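Long-range contacts in putative general stress protein 26 (Jannaschia sp., PDB 2QEA), which is a putative general stress protein of the pyridoxamine 5'-phosphate oxidase-like family, probably a flavin-binding oxidoreductase, although its substrate is not known: residues E8-L13 with G42-I47; E74-D79 with I126-G131. All blocks are in the same frame, centred on the assembly; numbering follows the deposited sequence.

Contact 1. Residues E8-L13 with G42-I47; sequences EFWDRL and GAIWFI. With CA (calcium ion), chain E.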
loop_
_atom_site.group_PDB
_atom_site.type_symbol
_atom_site.label_atom_id
_atom_site.label_comp_id
_atom_site.label_asym_id
_atom_site.label_seq_id
_atom_site.Cartn_x
_atom_site.Cartn_y
_atom_site.Cartn_z
ATOM N N GLU A 8 6.545 -0.557 17.434
ATOM C CA GLU A 8 6.073 -1.702 16.636
ATOM C C GLU A 8 6.020 -1.406 15.128
ATOM O O GLU A 8 6.179 -2.327 14.322
ATOM C CB GLU A 8 4.698 -2.180 17.140
ATOM C CG GLU A 8 4.198 -3.528 16.585
ATOM C CD GLU A 8 5.055 -4.728 16.980
ATOM O OE1 GLU A 8 5.942 -4.608 17.848
ATOM O OE2 GLU A 8 4.828 -5.821 16.429
ATOM N N PHE A 9 5.769 -0.145 14.757
ATOM C CA PHE A 9 5.798 0.285 13.349
ATOM C C PHE A 9 7.207 0.061 12.768
ATOM O O PHE A 9 7.348 -0.584 11.726
ATOM C CB PHE A 9 5.339 1.753 13.186
ATOM C CG PHE A 9 5.701 2.366 11.855
ATOM C CD1 PHE A 9 4.884 2.184 10.739
ATOM C CD2 PHE A 9 6.876 3.120 11.719
ATOM C CE1 PHE A 9 5.225 2.749 9.502
ATOM C CE2 PHE A 9 7.232 3.682 10.492
ATOM C CZ PHE A 9 6.407 3.501 9.382
ATOM N N TRP A 10 8.225 0.592 13.452
ATOM C CA TRP A 10 9.636 0.427 13.041
ATOM C C TRP A 10 10.087 -1.032 13.125
ATOM O O TRP A 10 10.920 -1.474 12.332
ATOM C CB TRP A 10 10.585 1.284 13.888
ATOM C CG TRP A 10 10.368 2.750 13.745
ATOM C CD1 TRP A 10 9.853 3.595 14.681
ATOM C CD2 TRP A 10 10.634 3.545 12.586
ATOM N NE1 TRP A 10 9.797 4.872 14.188
ATOM C CE2 TRP A 10 10.268 4.875 12.903
ATOM C CE3 TRP A 10 11.154 3.268 11.311
ATOM C CZ2 TRP A 10 10.402 5.933 11.988
ATOM C CZ3 TRP A 10 11.293 4.321 10.397
ATOM C CH2 TRP A 10 10.913 5.639 10.744
ATOM N N ASP A 11 9.534 -1.755 14.100
ATOM C CA ASP A 11 9.805 -3.174 14.305
ATOM C C ASP A 11 9.407 -3.983 13.064
ATOM O O ASP A 11 10.212 -4.770 12.566
ATOM C CB ASP A 11 9.039 -3.674 15.547
ATOM C CG ASP A 11 9.455 -5.051 16.008
ATOM O OD1 ASP A 11 10.358 -5.689 15.433
ATOM O OD2 ASP A 11 8.872 -5.531 17.001
ATOM N N ARG A 12 8.196 -3.760 12.559
ATOM C CA ARG A 12 7.679 -4.501 11.397
ATOM C C ARG A 12 8.053 -3.949 10.019
ATOM O O ARG A 12 8.078 -4.723 9.056
ATOM C CB ARG A 12 6.166 -4.644 11.505
ATOM C CG ARG A 12 5.757 -5.432 12.720
ATOM C CD ARG A 12 4.283 -5.607 12.748
ATOM N NE ARG A 12 3.839 -6.375 13.909
ATOM C CZ ARG A 12 2.563 -6.619 14.209
ATOM N NH1 ARG A 12 1.576 -6.201 13.416
ATOM N NH2 ARG A 12 2.272 -7.317 15.306
ATOM N N LEU A 13 8.350 -2.647 9.926
ATOM C CA LEU A 13 8.701 -1.998 8.641
ATOM C C LEU A 13 9.918 -2.600 7.911
ATOM O O LEU A 13 9.993 -2.528 6.685
ATOM C CB LEU A 13 8.879 -0.477 8.821
ATOM C CG LEU A 13 9.141 0.407 7.591
ATOM C CD1 LEU A 13 8.071 0.218 6.532
ATOM C CD2 LEU A 13 9.224 1.864 8.001
ATOM N N GLY A 42 13.816 6.131 12.857
ATOM C CA GLY A 42 13.648 7.570 12.614
ATOM C C GLY A 42 13.494 7.952 11.155
ATOM O O GLY A 42 12.775 8.906 10.854
ATOM N N ALA A 43 14.183 7.231 10.261
ATOM C CA ALA A 43 14.148 7.487 8.813
ATOM C C ALA A 43 13.961 6.205 7.986
ATOM O O ALA A 43 14.404 5.125 8.393
ATOM C CB ALA A 43 15.422 8.197 8.388
ATOM N N ILE A 44 13.301 6.352 6.831
ATOM C CA ILE A 44 13.067 5.268 5.865
ATOM C C ILE A 44 13.914 5.619 4.638
ATOM O O ILE A 44 13.746 6.699 4.062
ATOM C CB ILE A 44 11.580 5.131 5.470
ATOM C CG1 ILE A 44 10.692 4.957 6.716
ATOM C CG2 ILE A 44 11.399 3.944 4.521
ATOM C CD1 ILE A 44 9.198 4.859 6.417
ATOM N N TRP A 45 14.800 4.701 4.241
ATOM C CA TRP A 45 15.764 4.925 3.152
ATOM C C TRP A 45 15.366 4.238 1.842
ATOM O O TRP A 45 14.820 3.129 1.868
ATOM C CB TRP A 45 17.150 4.446 3.589
ATOM C CG TRP A 45 17.610 5.066 4.881
ATOM C CD1 TRP A 45 17.309 4.651 6.150
ATOM C CD2 TRP A 45 18.439 6.219 5.026
ATOM N NE1 TRP A 45 17.913 5.467 7.075
ATOM C CE2 TRP A 45 18.612 6.441 6.415
ATOM C CE3 TRP A 45 19.061 7.087 4.117
ATOM C CZ2 TRP A 45 19.386 7.500 6.919
ATOM C CZ3 TRP A 45 19.829 8.140 4.615
ATOM C CH2 TRP A 45 19.985 8.338 6.007
ATOM N N PHE A 46 15.640 4.908 0.715
ATOM C CA PHE A 46 15.347 4.396 -0.637
ATOM C C PHE A 46 16.524 4.644 -1.586
ATOM O O PHE A 46 17.112 5.726 -1.564
ATOM C CB PHE A 46 14.108 5.075 -1.236
ATOM C CG PHE A 46 12.885 5.005 -0.368
ATOM C CD1 PHE A 46 11.994 3.933 -0.472
ATOM C CD2 PHE A 46 12.614 6.025 0.553
ATOM C CE1 PHE A 46 10.846 3.870 0.340
ATOM C CE2 PHE A 46 11.479 5.976 1.366
ATOM C CZ PHE A 46 10.591 4.899 1.264
ATOM N N ILE A 47 16.853 3.642 -2.407
ATOM C CA ILE A 47 17.901 3.733 -3.431
ATOM C C ILE A 47 17.163 3.873 -4.767
ATOM O O ILE A 47 16.385 2.986 -5.133
ATOM C CB ILE A 47 18.812 2.480 -3.443
ATOM C CG1 ILE A 47 19.518 2.314 -2.090
ATOM C CG2 ILE A 47 19.855 2.582 -4.557
ATOM C CD1 ILE A 47 20.404 1.083 -1.994
HETATM CA CA CA E . 12.019 -6.005 13.546
HETATM O O HOH W 1 11.985 -8.046 11.798
#
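Trp10 and Leu13, one helical turn apart, reach from helix 8-13 to Gly42 and to Ile44 on strand 44-49. The indole of Trp10 lies with its six-membered ring against the backbone of Gly42: Gly42 N sits 3.5 Å above one face, offset toward the rim, and Trp10 CH2 is 3.5 Å from Gly42 C. Phe9 turns its edge to the opposite face, with Phe9 CE2 over the middle of the indole, so the tryptophan is held between its helical neighbour and a peptide. CG anti to the carbonyl carbon (chi1 -64°) lets the six-membered ring of Trp10 reach the Gly42 backbone.

Apolar contacts converge on Ile44. Its CD1 meets Leu13 CD2 at 3.4 Å, the two side chains crossing at about a right angle, while Ile44 CG1 comes within 3.8 Å of Trp10 CZ3. Phe9 also turns the edge of its ring to the Ile44 methyl, Phe9 CZ to Ile44 CD1 4.3 Å. Side chains of the helix thus pack on the antiparallel sheet, consistent with the split beta-barrel of the pyridoxamine 5'-phosphate oxidase-like family; the axes of segments 8-13 and 44-47 approach to 12.0 Å at 28°. Ile44 itself is paired through its backbone with Phe119 of strand 114-129.

Polar groups occupy other sides of the helix. Arg12 NE forms a salt bridge with Glu8 OE2, its hydrogen bond weak in angle. Asp11 binds calcium twice, through O at 2.4 Å and OD1 at 2.5 Å, and Glu14, Asp38 and a water complete the observed ligands.

Contact 2. Residues E74-D79 with I126-G131; sequences EGLYAD and ISITEG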
loop_
_atom_site.group_PDB
_atom_site.type_symbol
_atom_site.label_atom_id
_atom_site.label_comp_id
_atom_site.label_asym_id
_atom_site.label_seq_id
_atom_site.Cartn_x
_atom_site.Cartn_y
_atom_site.Cartn_z
ATOM N N GLU A 74 3.045 -8.981 7.258
ATOM C CA GLU A 74 3.456 -8.341 8.517
ATOM C C GLU A 74 2.296 -7.717 9.297
ATOM O O GLU A 74 2.420 -7.515 10.503
ATOM C CB GLU A 74 4.534 -7.277 8.247
ATOM C CG GLU A 74 5.851 -7.856 7.725
ATOM C CD GLU A 74 6.522 -8.787 8.730
ATOM O OE1 GLU A 74 6.728 -8.365 9.892
ATOM O OE2 GLU A 74 6.857 -9.930 8.354
ATOM N N GLY A 75 1.179 -7.428 8.626
ATOM C CA GLY A 75 0.027 -6.791 9.265
ATOM C C GLY A 75 0.314 -5.353 9.667
ATOM O O GLY A 75 -0.115 -4.915 10.736
ATOM N N LEU A 76 1.062 -4.640 8.817
ATOM C CA LEU A 76 1.431 -3.241 9.025
ATOM C C LEU A 76 0.788 -2.430 7.911
ATOM O O LEU A 76 1.063 -2.670 6.731
ATOM C CB LEU A 76 2.952 -3.063 8.988
ATOM C CG LEU A 76 3.512 -1.649 9.209
ATOM C CD1 LEU A 76 3.074 -1.072 10.551
ATOM C CD2 LEU A 76 5.023 -1.666 9.104
ATOM N N TYR A 77 -0.077 -1.494 8.297
ATOM C CA TYR A 77 -0.778 -0.600 7.372
ATOM C C TYR A 77 -0.543 0.806 7.908
ATOM O O TYR A 77 -0.719 1.036 9.108
ATOM C CB TYR A 77 -2.270 -0.940 7.315
ATOM C CG TYR A 77 -2.540 -2.414 7.092
ATOM C CD1 TYR A 77 -2.645 -2.941 5.801
ATOM C CD2 TYR A 77 -2.660 -3.295 8.179
ATOM C CE1 TYR A 77 -2.879 -4.316 5.593
ATOM C CE2 TYR A 77 -2.890 -4.667 7.984
ATOM C CZ TYR A 77 -2.998 -5.170 6.690
ATOM O OH TYR A 77 -3.228 -6.513 6.499
ATOM N N ALA A 78 -0.125 1.731 7.042
ATOM C CA ALA A 78 0.195 3.093 7.479
ATOM C C ALA A 78 0.202 4.119 6.354
ATOM O O ALA A 78 0.761 3.856 5.297
ATOM C CB ALA A 78 1.558 3.099 8.167
ATOM N N ASP A 79 -0.446 5.261 6.591
ATOM C CA ASP A 79 -0.428 6.408 5.686
ATOM C C ASP A 79 0.389 7.439 6.466
ATOM O O ASP A 79 -0.087 7.956 7.477
ATOM C CB ASP A 79 -1.850 6.909 5.387
ATOM C CG ASP A 79 -1.883 8.094 4.414
ATOM O OD1 ASP A 79 -0.836 8.481 3.850
ATOM O OD2 ASP A 79 -2.982 8.645 4.201
ATOM N N ILE A 126 -1.655 4.670 11.650
ATOM C CA ILE A 126 -1.057 3.334 11.585
ATOM C C ILE A 126 -1.979 2.262 12.169
ATOM O O ILE A 126 -2.591 2.489 13.210
ATOM C CB ILE A 126 0.273 3.307 12.416
ATOM C CG1 ILE A 126 1.288 4.334 11.885
ATOM C CG2 ILE A 126 0.908 1.907 12.429
ATOM C CD1 ILE A 126 2.521 4.481 12.760
ATOM N N SER A 127 -2.065 1.112 11.493
ATOM C CA SER A 127 -2.794 -0.071 11.976
ATOM C C SER A 127 -1.802 -1.235 12.093
ATOM O O SER A 127 -1.007 -1.472 11.178
ATOM C CB SER A 127 -3.944 -0.466 11.057
ATOM O OG SER A 127 -4.946 0.528 11.034
ATOM N N ILE A 128 -1.850 -1.923 13.233
ATOM C CA ILE A 128 -1.013 -3.077 13.555
ATOM C C ILE A 128 -1.987 -4.234 13.783
ATOM O O ILE A 128 -2.850 -4.117 14.652
ATOM C CB ILE A 128 -0.193 -2.793 14.848
ATOM C CG1 ILE A 128 0.756 -1.598 14.664
ATOM C CG2 ILE A 128 0.610 -3.998 15.291
ATOM C CD1 ILE A 128 1.827 -1.787 13.609
ATOM N N THR A 129 -1.876 -5.315 13.000
ATOM C CA THR A 129 -2.768 -6.495 13.123
ATOM C C THR A 129 -2.003 -7.814 13.202
ATOM O O THR A 129 -0.831 -7.888 12.845
ATOM C CB THR A 129 -3.768 -6.608 11.940
ATOM O OG1 THR A 129 -3.079 -6.991 10.742
ATOM C CG2 THR A 129 -4.521 -5.297 11.717
ATOM N N GLU A 130 -2.712 -8.871 13.595
ATOM C CA GLU A 130 -2.132 -10.225 13.731
ATOM C C GLU A 130 -1.695 -10.915 12.412
ATOM O O GLU A 130 -1.084 -11.989 12.465
ATOM C CB GLU A 130 -3.076 -11.125 14.551
ATOM C CG GLU A 130 -3.226 -10.644 16.014
ATOM C CD GLU A 130 -4.302 -11.365 16.831
ATOM O OE1 GLU A 130 -4.252 -11.252 18.074
ATOM O OE2 GLU A 130 -5.199 -12.026 16.260
ATOM N N GLY A 131 -2.007 -10.312 11.255
ATOM C CA GLY A 131 -1.592 -10.801 9.932
ATOM C C GLY A 131 -2.736 -11.435 9.164
ATOM O O GLY A 131 -3.899 -11.075 9.370
HETATM O O HOH W 2 -3.835 -8.328 8.380
#
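Leu76 and Ile128, a non-hydrogen-bonded pair, lie side by side and point the same way, their CD1 methyls meeting at 3.4 Å. Leu76 CD1 also comes near Ile126 CG2, and the next non-hydrogen-bonded pair continues the row, with Ala78 CB 3.9 Å from Ile126 CG1. Helix 2-13 covers this face of the sheet: Phe9 rests on Leu76, Leu5 on Ile126.

The backbone ladder joins two almost exactly antiparallel strands. Tyr77 and Ser127 form the hydrogen-bonded pair, with Tyr77 N donating to Ser127 O at 3.0 Å and Ser127 N returning a nearly straight bond to Tyr77 O (2.7 Å, 176°). Two residues further along, Thr129 N donates to Gly75 O at 2.9 Å. Gly75 and Leu76 both face Asp71 on the other side, a G1 beta bulge in the hairpin with strand 63-71. The positive phi of Gly75 (68°) suits glycine at the first position of that bulge.

On the opposite face, Tyr77 and Ser127 pack against Pro31 of the second subunit. The tyrosine ring turns its edge to Thr129, whose OG1 lies near the ring plane, 3.6 Å from Tyr77 CE2. That hydroxyl sits between the backbone N and the carbonyl carbon (chi1 71°), which directs it to the same water as the phenol. The water donates to Tyr77 OH at 2.7 Å, is hydrogen-bonded to Thr129 OG1, and reaches Gly131 O by a weak bond. Tyr77 OH is also hydrogen-bonded to Asp72. The contact therefore has two chemically distinct faces: an aliphatic one buried under the helix, and one that carries Tyr77 and Ser127 against the second subunit, while at the strand end the water and Asp72 probably fix the phenol.

Overall arrangement
From the N terminus, helix 2-13 comes first, and contact 1 closes the loop that runs from it through strands 19-23 and 30-32 to strand 44-49. The chain then passes helix 53-57 and strand 63-71 before contact 2 opens on strand 76-87; this second loop closes on strand 114-129 after two further helices. The loops follow in series, neither nested nor crossed, with centres about 13 Å apart. They are joined in space because strand 114-129 pairs with both 44-49 and 76-87, and because Arg12 of contact 1 probably donates a hydrogen bond to Thr129 of contact 2. The N-terminal helix is thus tied to two regions of one sheet.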